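Local coordinates for protein peptidase family U32 (Geobacillus thermoleovorans, PDB 4HE6) that is of unknown function, forming the small all-beta C-terminal domain of a putative family U32 peptidase, at residues A[21-26]-A[54-59]; A[28-33]-A[69-74]. All blocks are in the same frame, centred on the assembly; numbering follows the deposited sequence. Where two conformers were deposited one is given.

Contact 1: A[21-26]-A[54-59]; sequences IATVQQ and WDEDGN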
# COMPACT_ATOMS: atom_id res chain seq x y z
N ILE A 21 10.43 -0.35 3.44
CA ILE A 21 9.66 -1.20 2.55
C ILE A 21 8.44 -1.73 3.27
O ILE A 21 8.52 -2.38 4.33
CB ILE A 21 10.50 -2.31 1.91
CG1 ILE A 21 11.55 -1.67 1.01
CG2 ILE A 21 9.58 -3.30 1.21
CD1 ILE A 21 12.66 -2.64 0.72
N ALA A 22 7.27 -1.42 2.69
CA ALA A 22 6.01 -1.92 3.15
C ALA A 22 5.57 -3.17 2.38
O ALA A 22 5.87 -3.27 1.17
CB ALA A 22 4.91 -0.87 3.02
N THR A 23 4.87 -4.05 3.07
CA THR A 23 4.23 -5.20 2.50
C THR A 23 2.74 -4.97 2.54
O THR A 23 2.17 -4.70 3.64
CB THR A 23 4.59 -6.48 3.28
OG1 THR A 23 6.01 -6.63 3.26
CG2 THR A 23 3.93 -7.70 2.67
N VAL A 24 2.07 -4.98 1.40
CA VAL A 24 0.68 -4.58 1.27
C VAL A 24 -0.12 -5.65 0.54
O VAL A 24 0.29 -6.14 -0.50
CB VAL A 24 0.62 -3.22 0.53
CG1 VAL A 24 -0.84 -2.87 0.22
CG2 VAL A 24 1.34 -2.16 1.32
N GLN A 25 -1.28 -5.98 1.11
CA GLN A 25 -2.22 -6.88 0.46
C GLN A 25 -3.15 -6.02 -0.39
O GLN A 25 -3.88 -5.18 0.11
CB GLN A 25 -2.97 -7.66 1.51
CG GLN A 25 -3.99 -8.68 0.96
CD GLN A 25 -4.73 -9.36 2.09
OE1 GLN A 25 -5.41 -8.64 2.85
NE2 GLN A 25 -4.66 -10.68 2.28
N GLN A 26 -3.09 -6.22 -1.69
CA GLN A 26 -3.91 -5.45 -2.62
C GLN A 26 -5.38 -5.75 -2.41
O GLN A 26 -5.77 -6.89 -2.18
CB GLN A 26 -3.50 -5.78 -4.05
CG GLN A 26 -4.10 -4.89 -5.15
CD GLN A 26 -5.36 -5.44 -5.75
OE1 GLN A 26 -6.18 -6.07 -5.11
NE2 GLN A 26 -5.54 -5.16 -7.05
N TRP A 54 6.97 -4.54 -6.35
CA TRP A 54 7.47 -5.88 -6.60
C TRP A 54 6.65 -6.87 -5.78
O TRP A 54 5.99 -6.54 -4.81
CB TRP A 54 8.94 -6.03 -6.37
CG TRP A 54 9.52 -5.57 -5.08
CD1 TRP A 54 9.88 -6.33 -3.99
CD2 TRP A 54 9.87 -4.21 -4.73
NE1 TRP A 54 10.39 -5.55 -3.01
CE2 TRP A 54 10.39 -4.24 -3.45
CE3 TRP A 54 9.75 -2.98 -5.39
CZ2 TRP A 54 10.84 -3.09 -2.75
CZ3 TRP A 54 10.19 -1.85 -4.72
CH2 TRP A 54 10.72 -1.92 -3.44
N ASP A 55 6.67 -8.12 -6.24
CA ASP A 55 6.01 -9.20 -5.51
C ASP A 55 7.01 -9.82 -4.50
O ASP A 55 8.16 -9.40 -4.39
CB ASP A 55 5.41 -10.19 -6.51
CG ASP A 55 6.41 -10.99 -7.27
OD1 ASP A 55 7.60 -11.02 -6.93
OD2 ASP A 55 5.98 -11.61 -8.25
N GLU A 56 6.52 -10.80 -3.75
CA GLU A 56 7.35 -11.40 -2.73
C GLU A 56 8.47 -12.24 -3.29
O GLU A 56 9.35 -12.68 -2.56
CB GLU A 56 6.49 -12.19 -1.74
CG GLU A 56 5.55 -11.21 -0.99
CD GLU A 56 4.93 -11.80 0.25
OE1 GLU A 56 4.23 -12.82 0.20
OE2 GLU A 56 5.19 -11.15 1.29
N ASP A 57 8.49 -12.50 -4.60
CA ASP A 57 9.54 -13.19 -5.33
C ASP A 57 10.48 -12.23 -6.04
O ASP A 57 11.39 -12.71 -6.73
CB ASP A 57 8.94 -14.19 -6.31
CG ASP A 57 8.18 -15.23 -5.50
OD1 ASP A 57 8.67 -15.71 -4.45
OD2 ASP A 57 7.06 -15.55 -5.87
N GLY A 58 10.34 -10.93 -5.82
CA GLY A 58 11.21 -9.91 -6.36
C GLY A 58 10.97 -9.55 -7.81
O GLY A 58 11.79 -8.86 -8.43
N ASN A 59 9.84 -10.00 -8.38
CA ASN A 59 9.49 -9.55 -9.72
C ASN A 59 8.88 -8.16 -9.66
O ASN A 59 7.97 -7.96 -8.84
CB ASN A 59 8.43 -10.46 -10.35
CG ASN A 59 8.87 -11.89 -10.39
OD1 ASN A 59 9.90 -12.24 -11.00
ND2 ASN A 59 8.16 -12.75 -9.69

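Contact 2: A[28-33]-A[69-74]; sequences NHFRPG and QIVKFK. With ACT (acetate ion), chain C.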
# COMPACT_ATOMS: atom_id res chain seq x y z
N ASN A 28 -7.63 -3.28 -4.42
CA ASN A 28 -8.07 -2.73 -5.73
C ASN A 28 -6.84 -2.23 -6.48
O ASN A 28 -5.81 -1.95 -5.87
CB ASN A 28 -9.11 -1.64 -5.55
CG ASN A 28 -10.43 -2.15 -5.07
OD1 ASN A 28 -11.20 -2.76 -5.83
ND2 ASN A 28 -10.71 -2.00 -3.80
N HIS A 29 -6.98 -2.09 -7.78
CA HIS A 29 -5.85 -1.79 -8.64
C HIS A 29 -5.09 -0.52 -8.22
O HIS A 29 -5.67 0.53 -7.99
CB HIS A 29 -6.40 -1.51 -10.05
CG HIS A 29 -5.44 -1.37 -11.14
ND1 HIS A 29 -4.58 -0.31 -11.33
CD2 HIS A 29 -5.20 -2.24 -12.16
CE1 HIS A 29 -3.87 -0.53 -12.42
NE2 HIS A 29 -4.22 -1.68 -12.93
N PHE A 30 -3.76 -0.61 -8.22
CA PHE A 30 -2.93 0.55 -8.12
C PHE A 30 -1.61 0.25 -8.86
O PHE A 30 -1.29 -0.92 -9.12
CB PHE A 30 -2.66 0.98 -6.67
CG PHE A 30 -1.99 -0.04 -5.79
CD1 PHE A 30 -0.60 -0.06 -5.68
CD2 PHE A 30 -2.71 -0.94 -5.06
CE1 PHE A 30 0.01 -0.94 -4.81
CE2 PHE A 30 -2.12 -1.83 -4.20
CZ PHE A 30 -0.75 -1.85 -4.10
N ARG A 31 -0.90 1.32 -9.23
CA ARG A 31 0.29 1.11 -10.09
C ARG A 31 1.26 2.23 -9.81
O ARG A 31 0.94 3.29 -9.26
CB ARG A 31 -0.12 1.09 -11.53
CG ARG A 31 -0.55 2.43 -12.09
CD ARG A 31 -0.96 2.36 -13.56
NE ARG A 31 -1.40 3.70 -13.98
CZ ARG A 31 -2.28 3.95 -14.91
NH1 ARG A 31 -2.90 2.99 -15.60
NH2 ARG A 31 -2.60 5.22 -15.21
N PRO A 32 2.51 2.02 -10.26
CA PRO A 32 3.52 3.10 -10.13
C PRO A 32 3.04 4.39 -10.78
O PRO A 32 2.45 4.38 -11.87
CB PRO A 32 4.78 2.49 -10.75
CG PRO A 32 4.60 1.03 -10.56
CD PRO A 32 3.10 0.80 -10.82
N GLY A 33 3.31 5.49 -10.10
CA GLY A 33 2.87 6.79 -10.49
C GLY A 33 1.59 7.24 -9.86
O GLY A 33 1.28 8.44 -9.88
N GLN A 69 -3.42 -10.17 -3.90
CA GLN A 69 -2.00 -10.48 -4.01
C GLN A 69 -1.20 -9.57 -3.07
O GLN A 69 -1.59 -8.43 -2.80
CB GLN A 69 -1.59 -10.42 -5.47
CG GLN A 69 -2.20 -11.71 -6.22
CD GLN A 69 -1.63 -12.02 -7.56
OE1 GLN A 69 -0.80 -11.20 -8.10
NE2 GLN A 69 -2.01 -13.09 -8.24
N ILE A 70 -0.10 -10.08 -2.59
CA ILE A 70 0.80 -9.36 -1.68
C ILE A 70 1.89 -8.68 -2.50
O ILE A 70 2.54 -9.32 -3.35
CB ILE A 70 1.39 -10.30 -0.63
CG1 ILE A 70 0.31 -10.95 0.23
CG2 ILE A 70 2.38 -9.53 0.21
CD1 ILE A 70 0.78 -12.09 1.09
N VAL A 71 2.08 -7.39 -2.31
CA VAL A 71 3.09 -6.64 -3.05
C VAL A 71 3.93 -5.83 -2.02
O VAL A 71 3.55 -5.67 -0.85
CB VAL A 71 2.49 -5.74 -4.13
CG1 VAL A 71 1.67 -6.59 -5.09
CG2 VAL A 71 1.67 -4.62 -3.53
N LYS A 72 5.05 -5.33 -2.50
CA LYS A 72 5.99 -4.55 -1.70
C LYS A 72 6.39 -3.29 -2.45
O LYS A 72 6.50 -3.29 -3.68
CB LYS A 72 7.21 -5.39 -1.39
CG LYS A 72 6.89 -6.62 -0.55
CD LYS A 72 8.11 -7.45 -0.22
CE LYS A 72 7.80 -8.49 0.86
NZ LYS A 72 9.03 -8.68 1.71
N PHE A 73 6.64 -2.23 -1.70
CA PHE A 73 7.12 -0.99 -2.24
C PHE A 73 7.61 -0.10 -1.10
O PHE A 73 7.22 -0.29 0.07
CB PHE A 73 6.08 -0.26 -3.09
CG PHE A 73 4.73 -0.08 -2.50
CD1 PHE A 73 3.74 -1.04 -2.57
CD2 PHE A 73 4.44 1.13 -1.83
CE1 PHE A 73 2.51 -0.85 -2.02
CE2 PHE A 73 3.19 1.31 -1.29
CZ PHE A 73 2.21 0.33 -1.40
N LYS A 74 8.43 0.86 -1.44
CA LYS A 74 8.92 1.84 -0.50
C LYS A 74 7.82 2.81 -0.09
O LYS A 74 7.06 3.27 -0.94
CB LYS A 74 10.10 2.62 -1.09
CG LYS A 74 10.84 3.46 -0.13
CD LYS A 74 12.13 2.78 0.36
CE LYS A 74 13.28 3.76 0.28
NZ LYS A 74 13.27 4.49 -1.05
C ACT C . -4.62 -2.90 -16.14
O ACT C . -5.00 -4.05 -15.87
OXT ACT C . -3.57 -2.41 -15.66
CH3 ACT C . -5.46 -2.05 -17.06

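Contact 1: A[21-26]-A[54-59]
Ile-21 and Trp-54 meet across two strands of an antiparallel beta sheet that are not neighbours: strand 70-74 runs between strand 21-26 and strand 53-55, so the two segments touch only through side chains that reach over it on the outer surface. The methyl CD1 of Ile-21 lies at the edge of the indole, close to the ring plane, 3.9 Å from CZ2 of Trp-54. This holds for the conformer described; the isoleucine has a second one, in which the touch may differ. CG1 and CG2 of Ile-21 are only slightly farther from the same ring carbon. Trp-54 leaves its backbone without pointing at strand 21-26, yet with CG between the backbone N and the carbonyl carbon (chi1 51°), the indole swings across until its benzo edge reaches Ile-21, the two side chains crossing at about a right angle.

A second touch joins Thr-23 and Glu-56. The threonine methyl CG2 stands 3.9 Å from OE2 of Glu-56, a van der Waals approach without a hydrogen bond, and the glutamate chain extends beyond CG to bring its carboxylate there. Ile-70 and Lys-72 of the intervening strand pack among them, Ile-70 against Thr-23 and Glu-56, Lys-72 against Thr-23 and Trp-54.

Glu-56 belongs to a type I beta turn from Asp-55 to Gly-58, where Gly-58 takes a positive phi. The carboxylate of Asp-55 organises this turn. Its OD1 accepts the backbone N of Asp-57, forming an Asx turn, and also the backbone N of Asn-59, the two donors arriving from opposite faces of the carboxylate plane. OD2 of Asp-55 offers its syn lone pair to ND2 of Asn-59 at 2.9 Å, in a nearly straight bond (170°) lying in the amide plane of Asn-59.

Contact 2: A[28-33]-A[69-74]
Phe-30 pushes the far end of its ring against Val-71 and Phe-73, two buried residues on the same face of strand 70-74, and so fastens the loop between strands 21-26 and 35-39 onto the buried face of the antiparallel sheet. CZ of Phe-30 meets the methyl CG2 of Val-71 at 3.7 Å, the two side chains coming from opposite directions. The neighbouring ring atom, CE1 of Phe-30, lies 3.7 Å from CE1 of Phe-73. These two rings are inclined at 69° with centroids 5.8 Å apart, an oblique aromatic pair. A chi1 of 58° sets the Phe-30 ring so that CE1 and CZ are the atoms that meet the strand. Ile-53 and Met-85 also pack on Phe-30, bringing strands 53-55 and 84-87 into the same cluster.

The preceding residue, His-29, instead turns to a bound acetate, probably from the crystallisation liquor. NE2 of His-29 donates to OXT of the acetate at 2.9 Å, with the oxygen near the imidazole plane; NH2 of Arg-65 binds the same ion. A leucine in place of His-29 would probably leave the acetate with Arg-65 but without its imidazole donor, weakening its hold at this spot. Across the segments themselves there is no hydrogen bond, which implies that the loop is held to strand 70-74 here by apolar packing.

How the contacts relate
Both contacts depend on strand 70-74, from its two faces. In contact 2 that strand is itself a partner, presenting Val-71 and Phe-73 to the buried core; in contact 1 it is the intervening strand, with Ile-70 and Lys-72 packed among residues that meet across its outer surface. The chemistry follows the location: the side chains that meet in contact 2 are buried and apolar, whereas contact 1 lies at the surface and mixes an aliphatic-indole touch with a carboxylate beside a methyl. Backbone pairing ties them together, through the probable hydrogen bonds from Lys-72 N to Trp-54 O (2.8 Å) and from Val-24 N to Val-71 O (2.8 Å). In sequence the two contacts interleave.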